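Local coordinates for periplasmic oligopeptide-binding protein (Burkholderia pseudomallei, PDB 3ZS6) that probably binds oligopeptides in the periplasm and passes them to an ABC transporter for uptake into the cell, at residues A[65-70]-A[131-136]; A[102-107]-A[151-156]; A[280-285]-A[374-379]; A[270-275]-A[347-352]. One frame throughout, in Å; residues are numbered along the deposited sequence. Where two conformers were deposited one is given.

Contact 1. Residues A[65-70]-A[131-136]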
loop_
_atom_site.group_PDB
_atom_site.type_symbol
_atom_site.label_atom_id
_atom_site.label_comp_id
_atom_site.label_asym_id
_atom_site.label_seq_id
_atom_site.Cartn_x
_atom_site.Cartn_y
_atom_site.Cartn_z
ATOM N N ILE A 65 3.200 4.172 -25.315
ATOM C CA ILE A 65 3.415 5.569 -25.676
ATOM C C ILE A 65 2.448 6.440 -24.876
ATOM O O ILE A 65 1.252 6.166 -24.842
ATOM C CB ILE A 65 3.172 5.810 -27.186
ATOM C CG1 ILE A 65 4.169 5.017 -28.030
ATOM C CG2 ILE A 65 3.273 7.296 -27.523
ATOM C CD1 ILE A 65 5.574 5.554 -27.972
ATOM N N PHE A 66 2.973 7.476 -24.226
ATOM C CA PHE A 66 2.143 8.435 -23.500
ATOM C C PHE A 66 2.257 9.802 -24.164
ATOM O O PHE A 66 3.357 10.330 -24.346
ATOM C CB PHE A 66 2.570 8.536 -22.021
ATOM C CG PHE A 66 2.320 7.278 -21.222
ATOM C CD1 PHE A 66 3.254 6.253 -21.209
ATOM C CD2 PHE A 66 1.156 7.125 -20.489
ATOM C CE1 PHE A 66 3.036 5.099 -20.472
ATOM C CE2 PHE A 66 0.926 5.970 -19.750
ATOM C CZ PHE A 66 1.869 4.954 -19.744
ATOM N N LYS A 67 1.119 10.368 -24.538
ATOM C CA LYS A 67 1.097 11.705 -25.116
ATOM C C LYS A 67 0.722 12.692 -24.031
ATOM O O LYS A 67 -0.378 12.632 -23.477
ATOM C CB LYS A 67 0.104 11.786 -26.280
ATOM C CG LYS A 67 0.609 11.169 -27.571
ATOM C CD LYS A 67 1.864 11.875 -28.092
ATOM C CE LYS A 67 1.581 13.302 -28.557
ATOM N NZ LYS A 67 1.248 14.227 -27.429
ATOM N N LEU A 68 1.647 13.587 -23.711
ATOM C CA LEU A 68 1.418 14.549 -22.639
ATOM C C LEU A 68 0.628 15.761 -23.137
ATOM O O LEU A 68 0.760 16.178 -24.293
ATOM C CB LEU A 68 2.743 15.004 -22.029
ATOM C CG LEU A 68 3.764 13.929 -21.660
ATOM C CD1 LEU A 68 4.908 14.561 -20.886
ATOM C CD2 LEU A 68 3.121 12.792 -20.850
ATOM N N ARG A 69 -0.209 16.316 -22.268
ATOM C CA ARG A 69 -0.856 17.582 -22.580
ATOM C C ARG A 69 0.224 18.652 -22.538
ATOM O O ARG A 69 1.280 18.460 -21.924
ATOM C CB ARG A 69 -1.974 17.893 -21.581
ATOM C CG ARG A 69 -1.489 18.218 -20.183
ATOM C CD ARG A 69 -2.649 18.289 -19.193
ATOM N NE ARG A 69 -3.257 16.980 -18.975
ATOM C CZ ARG A 69 -4.352 16.543 -19.587
ATOM N NH1 ARG A 69 -4.991 17.310 -20.476
ATOM N NH2 ARG A 69 -4.807 15.329 -19.313
ATOM N N ARG A 70 -0.030 19.774 -23.193
ATOM C CA ARG A 70 0.986 20.802 -23.350
ATOM C C ARG A 70 0.916 21.861 -22.260
ATOM O O ARG A 70 1.780 22.725 -22.173
ATOM C CB ARG A 70 0.842 21.465 -24.733
ATOM C CG ARG A 70 0.931 20.480 -25.896
ATOM C CD ARG A 70 0.544 21.123 -27.222
ATOM N NE ARG A 70 1.695 21.334 -28.099
ATOM C CZ ARG A 70 2.375 22.475 -28.181
ATOM N NH1 ARG A 70 2.026 23.516 -27.436
ATOM N NH2 ARG A 70 3.404 22.577 -29.010
ATOM N N PRO A 131 9.308 16.720 -26.138
ATOM C CA PRO A 131 8.893 17.214 -24.816
ATOM C C PRO A 131 7.501 16.746 -24.373
ATOM O O PRO A 131 7.193 16.834 -23.180
ATOM C CB PRO A 131 8.904 18.736 -24.993
ATOM C CG PRO A 131 9.843 18.981 -26.135
ATOM C CD PRO A 131 9.666 17.814 -27.055
ATOM N N TYR A 132 6.678 16.263 -25.303
ATOM C CA TYR A 132 5.306 15.892 -24.970
ATOM C C TYR A 132 4.980 14.456 -25.342
ATOM O O TYR A 132 3.810 14.071 -25.420
ATOM C CB TYR A 132 4.319 16.845 -25.645
ATOM C CG TYR A 132 4.543 18.294 -25.278
ATOM C CD1 TYR A 132 4.412 18.723 -23.963
ATOM C CD2 TYR A 132 4.886 19.231 -26.244
ATOM C CE1 TYR A 132 4.619 20.046 -23.620
ATOM C CE2 TYR A 132 5.094 20.558 -25.914
ATOM C CZ TYR A 132 4.960 20.960 -24.601
ATOM O OH TYR A 132 5.164 22.280 -24.268
ATOM N N THR A 133 6.018 13.663 -25.577
ATOM C CA THR A 133 5.828 12.278 -25.975
ATOM C C THR A 133 6.781 11.375 -25.199
ATOM O O THR A 133 8.003 11.516 -25.302
ATOM C CB THR A 133 6.080 12.083 -27.486
ATOM O OG1 THR A 133 5.333 13.053 -28.238
ATOM C CG2 THR A 133 5.670 10.682 -27.909
ATOM N N ILE A 134 6.217 10.456 -24.419
ATOM C CA ILE A 134 7.021 9.513 -23.643
ATOM C C ILE A 134 6.914 8.084 -24.168
ATOM O O ILE A 134 5.824 7.590 -24.444
ATOM C CB ILE A 134 6.626 9.522 -22.164
ATOM C CG1 ILE A 134 7.078 10.828 -21.514
ATOM C CG2 ILE A 134 7.230 8.306 -21.442
ATOM C CD1 ILE A 134 6.554 11.023 -20.111
ATOM N N GLU A 135 8.059 7.425 -24.304
ATOM C CA GLU A 135 8.085 6.013 -24.655
ATOM C C GLU A 135 8.608 5.191 -23.475
ATOM O O GLU A 135 9.691 5.458 -22.957
ATOM C CB GLU A 135 8.966 5.781 -25.885
ATOM C CG GLU A 135 9.110 4.315 -26.257
ATOM C CD GLU A 135 10.201 4.078 -27.279
ATOM O OE1 GLU A 135 11.387 4.074 -26.891
ATOM O OE2 GLU A 135 9.873 3.900 -28.470
ATOM N N VAL A 136 7.834 4.197 -23.052
ATOM C CA VAL A 136 8.285 3.273 -22.015
ATOM C C VAL A 136 8.401 1.846 -22.549
ATOM O O VAL A 136 7.434 1.283 -23.074
ATOM C CB VAL A 136 7.352 3.286 -20.779
ATOM C CG1 VAL A 136 7.851 2.299 -19.719
ATOM C CG2 VAL A 136 7.267 4.683 -20.199
#
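Phe-66 and Ile-134 form the hydrogen-bonded pair at the centre of an antiparallel ladder, where strand 63-68 lies beside strand 133-137 in a five-stranded sheet. Their backbones bond both ways, Phe-66 N to Ile-134 O at 2.9 Å and Ile-134 N to Phe-66 O at 2.9 Å, both nearly straight. The tight side is the sheet face carrying these two residues. There Leu-68 CD2 rests on Ile-134 CD1 at 3.9 Å, and helix 82-93 closes over the layer through Phe-85 and Trp-89. The other face, with Ile-65, Lys-67 and Glu-135, is looser and partly open to solvent. Lys-67 bends at three successive torsions, which curls its chain past Thr-133 OG1, itself hydrogen-bonded to Asp-130, and brings NZ back to Tyr-132 O at a long 3.3 Å. Leu-68 N reaches Tyr-132 O at 2.8 Å from the opposite face of the carbonyl plane, so two donors hold this oxygen. Beyond the strands the contact runs out to the surface, where Pro-131 CB sits above one face of the Tyr-132 ring and exposed Arg-70 crosses the other. The guanidinium is tilted 40° to the ring; the close CH-pi contact is made by Arg-70 CG, 4.0 Å from the Tyr-132 ring centroid and almost on its normal.

Contact 2. Residues A[102-107]-A[151-156]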
loop_
_atom_site.group_PDB
_atom_site.type_symbol
_atom_site.label_atom_id
_atom_site.label_comp_id
_atom_site.label_asym_id
_atom_site.label_seq_id
_atom_site.Cartn_x
_atom_site.Cartn_y
_atom_site.Cartn_z
ATOM N N THR A 102 11.394 0.723 -5.262
ATOM C CA THR A 102 11.825 0.472 -6.636
ATOM C C THR A 102 10.916 -0.522 -7.371
ATOM O O THR A 102 11.016 -0.685 -8.584
ATOM C CB THR A 102 13.283 -0.031 -6.686
ATOM O OG1 THR A 102 13.419 -1.177 -5.842
ATOM C CG2 THR A 102 14.251 1.060 -6.214
ATOM N N ILE A 103 10.026 -1.185 -6.637
ATOM C CA ILE A 103 9.175 -2.215 -7.236
ATOM C C ILE A 103 8.356 -1.706 -8.428
ATOM O O ILE A 103 8.173 -2.429 -9.407
ATOM C CB ILE A 103 8.233 -2.873 -6.200
ATOM C CG1 ILE A 103 7.383 -1.808 -5.495
ATOM C CG2 ILE A 103 9.046 -3.697 -5.182
ATOM C CD1 ILE A 103 6.322 -2.370 -4.561
ATOM N N LEU A 104 7.869 -0.469 -8.355
ATOM C CA LEU A 104 7.025 0.061 -9.428
ATOM C C LEU A 104 7.777 0.313 -10.735
ATOM O O LEU A 104 7.216 0.149 -11.816
ATOM C CB LEU A 104 6.294 1.343 -8.991
ATOM C CG LEU A 104 5.106 1.125 -8.053
ATOM C CD1 LEU A 104 4.368 2.436 -7.785
ATOM C CD2 LEU A 104 4.166 0.083 -8.624
ATOM N N VAL A 105 9.043 0.704 -10.638
ATOM C CA VAL A 105 9.825 0.969 -11.838
ATOM C C VAL A 105 10.476 -0.319 -12.340
ATOM O O VAL A 105 11.046 -0.371 -13.427
ATOM C CB VAL A 105 10.890 2.056 -11.589
ATOM C CG1 VAL A 105 12.081 1.469 -10.833
ATOM C CG2 VAL A 105 11.330 2.684 -12.908
ATOM N N GLU A 106 10.351 -1.376 -11.551
ATOM C CA GLU A 106 11.008 -2.638 -11.861
ATOM C C GLU A 106 10.523 -3.257 -13.174
ATOM O O GLU A 106 11.253 -4.025 -13.804
ATOM C CB GLU A 106 10.828 -3.625 -10.705
ATOM C CG GLU A 106 12.044 -4.474 -10.401
ATOM C CD GLU A 106 11.867 -5.292 -9.132
ATOM O OE1 GLU A 106 11.855 -4.694 -8.036
ATOM O OE2 GLU A 106 11.730 -6.530 -9.231
ATOM N N PHE A 107 9.302 -2.928 -13.593
ATOM C CA PHE A 107 8.771 -3.473 -14.845
ATOM C C PHE A 107 9.442 -2.825 -16.056
ATOM O O PHE A 107 9.407 -3.367 -17.163
ATOM C CB PHE A 107 7.253 -3.280 -14.949
ATOM C CG PHE A 107 6.459 -4.048 -13.930
ATOM C CD1 PHE A 107 7.085 -4.710 -12.887
ATOM C CD2 PHE A 107 5.076 -4.109 -14.023
ATOM C CE1 PHE A 107 6.344 -5.414 -11.948
ATOM C CE2 PHE A 107 4.331 -4.813 -13.092
ATOM C CZ PHE A 107 4.966 -5.467 -12.053
ATOM N N MET A 151 0.402 5.893 -9.415
ATOM C CA MET A 151 0.866 5.858 -8.025
ATOM C C MET A 151 1.929 6.925 -7.736
ATOM O O MET A 151 2.633 7.368 -8.641
ATOM C CB MET A 151 1.416 4.465 -7.687
ATOM C CG MET A 151 0.346 3.374 -7.556
ATOM S SD MET A 151 -0.901 3.732 -6.278
ATOM C CE MET A 151 -2.205 4.466 -7.245
ATOM N N ALA A 152 2.075 7.288 -6.467
ATOM C CA ALA A 152 2.955 8.394 -6.092
ATOM C C ALA A 152 4.423 8.260 -6.504
ATOM O O ALA A 152 5.029 9.237 -6.940
ATOM C CB ALA A 152 2.825 8.709 -4.599
ATOM N N PRO A 153 5.003 7.057 -6.377
ATOM C CA PRO A 153 6.436 7.020 -6.683
ATOM C C PRO A 153 6.748 7.217 -8.171
ATOM O O PRO A 153 7.910 7.462 -8.492
ATOM C CB PRO A 153 6.867 5.623 -6.213
ATOM C CG PRO A 153 5.797 5.211 -5.210
ATOM C CD PRO A 153 4.528 5.790 -5.796
ATOM N N LEU A 154 5.759 7.121 -9.058
ATOM C CA LEU A 154 6.023 7.382 -10.479
ATOM C C LEU A 154 5.627 8.794 -10.933
ATOM O O LEU A 154 5.737 9.124 -12.120
ATOM C CB LEU A 154 5.410 6.297 -11.386
ATOM C CG LEU A 154 5.980 4.878 -11.163
ATOM C CD1 LEU A 154 5.304 3.845 -12.067
ATOM C CD2 LEU A 154 7.493 4.845 -11.376
ATOM N N THR A 155 5.186 9.632 -9.997
ATOM C CA THR A 155 4.970 11.043 -10.317
ATOM C C THR A 155 6.288 11.751 -10.658
ATOM O O THR A 155 7.370 11.305 -10.258
ATOM C CB THR A 155 4.253 11.809 -9.187
ATOM O OG1 THR A 155 5.027 11.743 -7.981
ATOM C CG2 THR A 155 2.863 11.223 -8.944
ATOM N N PRO A 156 6.201 12.864 -11.403
ATOM C CA PRO A 156 7.432 13.547 -11.810
ATOM C C PRO A 156 8.006 14.355 -10.660
ATOM O O PRO A 156 7.292 14.679 -9.709
ATOM C CB PRO A 156 6.967 14.472 -12.941
ATOM C CG PRO A 156 5.527 14.759 -12.623
ATOM C CD PRO A 156 4.988 13.516 -11.938
#
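Ala-152 O is held by two donors of one residue, with Thr-155 OG1 at 2.7 Å and Thr-155 N at 3.1 Å. The hydroxyl lies in the carbonyl plane; with the backbone N it ties Thr-155 back to Ala-152 around the short turn that presents Pro-153 and Leu-154 to Leu-104. A further backbone bond, Leu-154 N to Met-151 O at 3.2 Å, belongs to the same turn. Across the contact everything is apolar and buried. Leu-104 has its CG anti to the carbonyl carbon (chi1 -76°), and its CD1 lies over the seam where Met-151 and Pro-153 adjoin. CD1 is 3.6 Å from Met-151 CB and 3.9 Å from Pro-153 CD, meeting both side chains at a slant. The end of Met-151 turns away and was modelled in two conformers; its closest approach is by CB. This is loop-to-loop packing in the solute-binding protein fold: residues 102-107, in a loop between helices 82-93 and 111-115, sit against the loop that links helices 145-148 and 159-165. Helix 82-93 flanks both, with Leu-92 touching Val-105 and Leu-154, and Trp-89 NE1 bonding to Leu-154 O. Nearer the backbone, Leu-104 CB meets Leu-154 CD1 at 4.1 Å. Val-105 adds a looser touch, CB to Leu-154 CD2 at 4.4 Å.

Contact 3. Residues A[280-285]-A[374-379]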
loop_
_atom_site.group_PDB
_atom_site.type_symbol
_atom_site.label_atom_id
_atom_site.label_comp_id
_atom_site.label_asym_id
_atom_site.label_seq_id
_atom_site.Cartn_x
_atom_site.Cartn_y
_atom_site.Cartn_z
ATOM N N GLU A 280 4.476 -22.082 10.222
ATOM C CA GLU A 280 3.225 -22.769 9.953
ATOM C C GLU A 280 2.427 -23.018 11.236
ATOM O O GLU A 280 1.217 -22.780 11.285
ATOM C CB GLU A 280 3.532 -24.100 9.266
ATOM C CG GLU A 280 2.318 -24.875 8.809
ATOM C CD GLU A 280 2.700 -26.162 8.093
ATOM O OE1 GLU A 280 3.916 -26.419 7.929
ATOM O OE2 GLU A 280 1.789 -26.907 7.687
ATOM N N ALA A 281 3.105 -23.503 12.272
ATOM C CA ALA A 281 2.452 -23.731 13.560
ATOM C C ALA A 281 1.804 -22.452 14.097
ATOM O O ALA A 281 0.669 -22.469 14.573
ATOM C CB ALA A 281 3.451 -24.270 14.568
ATOM N N LEU A 282 2.536 -21.345 14.032
ATOM C CA LEU A 282 2.027 -20.075 14.530
ATOM C C LEU A 282 0.788 -19.657 13.747
ATOM O O LEU A 282 -0.180 -19.146 14.317
ATOM C CB LEU A 282 3.103 -18.987 14.448
ATOM C CG LEU A 282 4.344 -19.150 15.339
ATOM C CD1 LEU A 282 5.383 -18.073 15.022
ATOM C CD2 LEU A 282 3.969 -19.109 16.820
ATOM N N ALA A 283 0.815 -19.901 12.442
ATOM C CA ALA A 283 -0.297 -19.527 11.572
ATOM C C ALA A 283 -1.570 -20.336 11.820
ATOM O O ALA A 283 -2.671 -19.785 11.846
ATOM C CB ALA A 283 0.115 -19.640 10.107
ATOM N N MET A 284 -1.422 -21.643 11.991
ATOM C CA MET A 284 -2.578 -22.531 11.971
ATOM C C MET A 284 -3.374 -22.519 13.270
ATOM O O MET A 284 -4.518 -22.955 13.303
ATOM C CB MET A 284 -2.162 -23.966 11.608
ATOM C CG MET A 284 -1.383 -24.689 12.681
ATOM S SD MET A 284 -0.761 -26.284 12.094
ATOM C CE MET A 284 -2.247 -27.015 11.417
ATOM N N VAL A 285 -2.778 -22.009 14.339
ATOM C CA VAL A 285 -3.469 -21.979 15.626
ATOM C C VAL A 285 -4.402 -20.764 15.820
ATOM O O VAL A 285 -5.358 -20.826 16.599
ATOM C CB VAL A 285 -2.455 -22.093 16.780
ATOM C CG1 VAL A 285 -3.004 -21.491 18.045
ATOM C CG2 VAL A 285 -2.057 -23.565 16.985
ATOM N N THR A 374 -1.951 -19.817 25.048
ATOM C CA THR A 374 -2.844 -20.876 25.506
ATOM C C THR A 374 -2.824 -22.122 24.623
ATOM O O THR A 374 -3.082 -23.225 25.102
ATOM C CB THR A 374 -4.296 -20.371 25.633
ATOM O OG1 THR A 374 -4.768 -19.964 24.344
ATOM C CG2 THR A 374 -4.366 -19.190 26.585
ATOM N N LYS A 375 -2.515 -21.960 23.340
ATOM C CA LYS A 375 -2.562 -23.102 22.429
ATOM C C LYS A 375 -1.204 -23.745 22.164
ATOM O O LYS A 375 -1.128 -24.934 21.861
ATOM C CB LYS A 375 -3.248 -22.745 21.111
ATOM C CG LYS A 375 -4.729 -22.406 21.264
ATOM C CD LYS A 375 -5.362 -22.058 19.923
ATOM C CE LYS A 375 -6.803 -21.587 20.087
ATOM N NZ LYS A 375 -7.364 -21.066 18.803
ATOM N N LEU A 376 -0.132 -22.976 22.286
ATOM C CA LEU A 376 1.186 -23.494 21.943
ATOM C C LEU A 376 2.198 -23.293 23.059
ATOM O O LEU A 376 3.300 -23.837 23.010
ATOM C CB LEU A 376 1.700 -22.822 20.667
ATOM C CG LEU A 376 0.964 -23.101 19.353
ATOM C CD1 LEU A 376 1.558 -22.246 18.244
ATOM C CD2 LEU A 376 1.043 -24.584 18.991
ATOM N N GLY A 377 1.832 -22.499 24.058
ATOM C CA GLY A 377 2.769 -22.148 25.109
ATOM C C GLY A 377 3.883 -21.265 24.571
ATOM O O GLY A 377 4.984 -21.222 25.123
ATOM N N VAL A 378 3.601 -20.576 23.470
ATOM C CA VAL A 378 4.539 -19.617 22.895
ATOM C C VAL A 378 4.287 -18.228 23.467
ATOM O O VAL A 378 3.145 -17.770 23.517
ATOM C CB VAL A 378 4.420 -19.572 21.354
ATOM C CG1 VAL A 378 5.154 -18.365 20.791
ATOM C CG2 VAL A 378 4.958 -20.858 20.748
ATOM N N THR A 379 5.347 -17.554 23.897
ATOM C CA THR A 379 5.196 -16.244 24.515
ATOM C C THR A 379 5.511 -15.116 23.531
ATOM O O THR A 379 6.617 -15.029 22.996
ATOM C CB THR A 379 6.106 -16.100 25.755
ATOM O OG1 THR A 379 5.831 -17.156 26.684
ATOM C CG2 THR A 379 5.880 -14.763 26.438
#
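Val-285 and Lys-375 meet where helix 276-285 packs against the end of helix 359-376, the helix of a beta-alpha-beta crossover that joins the parallel neighbours 350-356 and 379-385. The chain leaves that helix at Gly-377, whose phi is positive (68°), just before strand 379-385 begins. The apolar contacts form a chain of leucines and valines. Leu-376 and Val-285 point at each other tip to tip, Leu-376 CD2 to Val-285 CG2 at 3.8 Å, while the second methyl of Leu-376, CD1, lies over the backbone of the facing helix, 3.8 Å from Ala-281 O. Leu-282 starts out pointing past the other segment, but its CD2 swings in to touch Leu-376 CD1 at 4.2 Å. The same methyl comes near Val-378, a residue modelled in two conformers. Beyond this layer, Val-285 and Met-284 also touch Ala-334 of helix 327-340. Val-285 and the aliphatic part of Lys-375 slide past each other in opposite directions; the approach of Val-285 CG1 to Lys-375 CB is closer than carbons normally come, so its exact value is doubtful.

Polar contact is concentrated in one group. The lysine chain is fully extended beyond CG, which carries its ammonium along the valine to the backbone. There it has two partners: Glu-371, one helical turn earlier, in a salt bridge, and the carbonyl of Val-285, met almost head-on (171° at the oxygen), with Lys-375 NZ 3.0 Å from Val-285 O.

Contact 4. Residues A[270-275]-A[347-352]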
loop_
_atom_site.group_PDB
_atom_site.type_symbol
_atom_site.label_atom_id
_atom_site.label_comp_id
_atom_site.label_asym_id
_atom_site.label_seq_id
_atom_site.Cartn_x
_atom_site.Cartn_y
_atom_site.Cartn_z
ATOM N N ASP A 270 15.191 -15.118 11.357
ATOM C CA ASP A 270 15.209 -15.449 12.781
ATOM C C ASP A 270 15.598 -16.912 12.939
ATOM O O ASP A 270 15.183 -17.751 12.143
ATOM C CB ASP A 270 13.852 -15.180 13.438
ATOM C CG ASP A 270 13.822 -15.563 14.919
ATOM O OD1 ASP A 270 13.539 -16.743 15.217
ATOM O OD2 ASP A 270 14.058 -14.682 15.783
ATOM N N PRO A 271 16.408 -17.219 13.966
ATOM C CA PRO A 271 16.901 -18.581 14.213
ATOM C C PRO A 271 15.777 -19.610 14.388
ATOM O O PRO A 271 15.984 -20.772 14.074
ATOM C CB PRO A 271 17.705 -18.428 15.507
ATOM C CG PRO A 271 18.145 -17.000 15.499
ATOM C CD PRO A 271 16.993 -16.242 14.901
ATOM N N ALA A 272 14.609 -19.192 14.869
ATOM C CA ALA A 272 13.464 -20.098 14.965
ATOM C C ALA A 272 12.486 -19.904 13.798
ATOM O O ALA A 272 11.982 -20.876 13.223
ATOM C CB ALA A 272 12.747 -19.911 16.297
ATOM N N LEU A 273 12.224 -18.650 13.445
ATOM C CA LEU A 273 11.252 -18.350 12.393
ATOM C C LEU A 273 11.764 -18.728 11.009
ATOM O O LEU A 273 10.993 -18.806 10.056
ATOM C CB LEU A 273 10.829 -16.876 12.446
ATOM C CG LEU A 273 10.143 -16.418 13.737
ATOM C CD1 LEU A 273 9.927 -14.908 13.735
ATOM C CD2 LEU A 273 8.819 -17.164 13.988
ATOM N N LYS A 274 13.063 -18.987 10.901
ATOM C CA LYS A 274 13.626 -19.470 9.649
ATOM C C LYS A 274 13.111 -20.871 9.320
ATOM O O LYS A 274 13.206 -21.323 8.181
ATOM C CB LYS A 274 15.157 -19.478 9.701
ATOM C CG LYS A 274 15.744 -20.542 10.631
ATOM C CD LYS A 274 17.264 -20.579 10.505
ATOM C CE LYS A 274 17.868 -21.724 11.312
ATOM N NZ LYS A 274 19.330 -21.867 11.052
ATOM N N ASP A 275 12.569 -21.562 10.317
ATOM C CA ASP A 275 12.040 -22.908 10.102
ATOM C C ASP A 275 10.557 -22.849 9.732
ATOM O O ASP A 275 9.720 -22.433 10.531
ATOM C CB ASP A 275 12.254 -23.783 11.350
ATOM C CG ASP A 275 11.880 -25.247 11.118
ATOM O OD1 ASP A 275 10.942 -25.518 10.336
ATOM O OD2 ASP A 275 12.523 -26.132 11.728
ATOM N N ASN A 347 12.191 -26.719 24.833
ATOM C CA ASN A 347 12.811 -25.521 24.266
ATOM C C ASN A 347 11.814 -24.420 23.900
ATOM O O ASN A 347 11.695 -24.055 22.731
ATOM C CB ASN A 347 13.637 -25.896 23.034
ATOM C CG ASN A 347 14.840 -26.741 23.380
ATOM O OD1 ASN A 347 14.971 -27.880 22.925
ATOM N ND2 ASN A 347 15.735 -26.188 24.194
ATOM N N PRO A 348 11.109 -23.878 24.905
ATOM C CA PRO A 348 10.000 -22.940 24.683
ATOM C C PRO A 348 10.410 -21.695 23.899
ATOM O O PRO A 348 11.542 -21.229 24.017
ATOM C CB PRO A 348 9.561 -22.561 26.105
ATOM C CG PRO A 348 10.729 -22.925 26.983
ATOM C CD PRO A 348 11.357 -24.113 26.337
ATOM N N LEU A 349 9.480 -21.160 23.113
ATOM C CA LEU A 349 9.756 -19.988 22.290
ATOM C C LEU A 349 9.217 -18.703 22.905
ATOM O O LEU A 349 8.084 -18.651 23.389
ATOM C CB LEU A 349 9.161 -20.167 20.896
ATOM C CG LEU A 349 9.831 -21.195 19.990
ATOM C CD1 LEU A 349 8.953 -21.496 18.779
ATOM C CD2 LEU A 349 11.218 -20.710 19.576
ATOM N N THR A 350 10.037 -17.662 22.864
ATOM C CA THR A 350 9.588 -16.321 23.214
ATOM C C THR A 350 9.917 -15.355 22.081
ATOM O O THR A 350 11.049 -15.331 21.602
ATOM C CB THR A 350 10.250 -15.838 24.514
ATOM O OG1 THR A 350 9.856 -16.703 25.578
ATOM C CG2 THR A 350 9.815 -14.414 24.844
ATOM N N PHE A 351 8.919 -14.583 21.648
ATOM C CA PHE A 351 9.106 -13.561 20.621
ATOM C C PHE A 351 8.619 -12.202 21.104
ATOM O O PHE A 351 7.823 -12.108 22.036
ATOM C CB PHE A 351 8.328 -13.897 19.340
ATOM C CG PHE A 351 8.712 -15.200 18.709
ATOM C CD1 PHE A 351 9.930 -15.340 18.058
ATOM C CD2 PHE A 351 7.853 -16.283 18.760
ATOM C CE1 PHE A 351 10.282 -16.532 17.472
ATOM C CE2 PHE A 351 8.203 -17.485 18.177
ATOM C CZ PHE A 351 9.419 -17.606 17.530
ATOM N N THR A 352 9.090 -11.148 20.448
ATOM C CA THR A 352 8.513 -9.824 20.636
ATOM C C THR A 352 7.560 -9.549 19.473
ATOM O O THR A 352 7.905 -9.783 18.310
ATOM C CB THR A 352 9.610 -8.742 20.722
ATOM O OG1 THR A 352 10.349 -8.915 21.940
ATOM C CG2 THR A 352 9.005 -7.346 20.705
#
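Asp-270 meets the Phe-351 ring at its edge, in the plane, with Asp-270 OD1 4.0 Å from Phe-351 CE1. That oxygen is at work in an Asx turn, within the loop that leads into helix 276-285 and packs on strand 350-356. With CG anti to the backbone N (chi1 178°), the carboxylate folds over the chain that follows it: Asp-270 OD1 accepts from Ala-272 N at 2.7 Å, from above its plane, and from Leu-273 N at 2.9 Å, nearer the plane and on the anti side. The other oxygen, OD2, is bonded to Gln-400. Next comes Ala-272, whose CB touches both Leu-349 CD2, just before the strand, at 3.7 Å and the rim of the Phe-351 ring. Leu-273 leaves the backbone alongside the other segment, and its branch end turns in and slides past Phe-351 in the opposite direction, Leu-273 CD2 reaching Phe-351 CZ at 3.6 Å. The same methyl also touches Leu-282 of the helix. A type I turn from Ala-272 then closes the loop at Asp-275, the N-cap residue; Asp-275 N bonds to Ala-272 O at 3.0 Å.

Overall arrangement
The four contacts fall into two groups on the chain. Contacts 1 and 2, with centres about 17 Å apart, share helix 82-93, which covers the apolar face of the first and flanks the second. Contacts 3 and 4, about 11 Å apart between centres, join directly: Thr-379 probably bonds to Leu-349 and Phe-351 across the parallel strands, and helix 276-285 follows the loop of contact 4 into contact 3. Contact 1 is the one strand ladder and runs out to solvent; the others are buried. Contact 2 holds loops by hydrocarbon alone, contact 3 adds one lysine bond between helices, and contact 4 keeps its polar bonds inside its own loop.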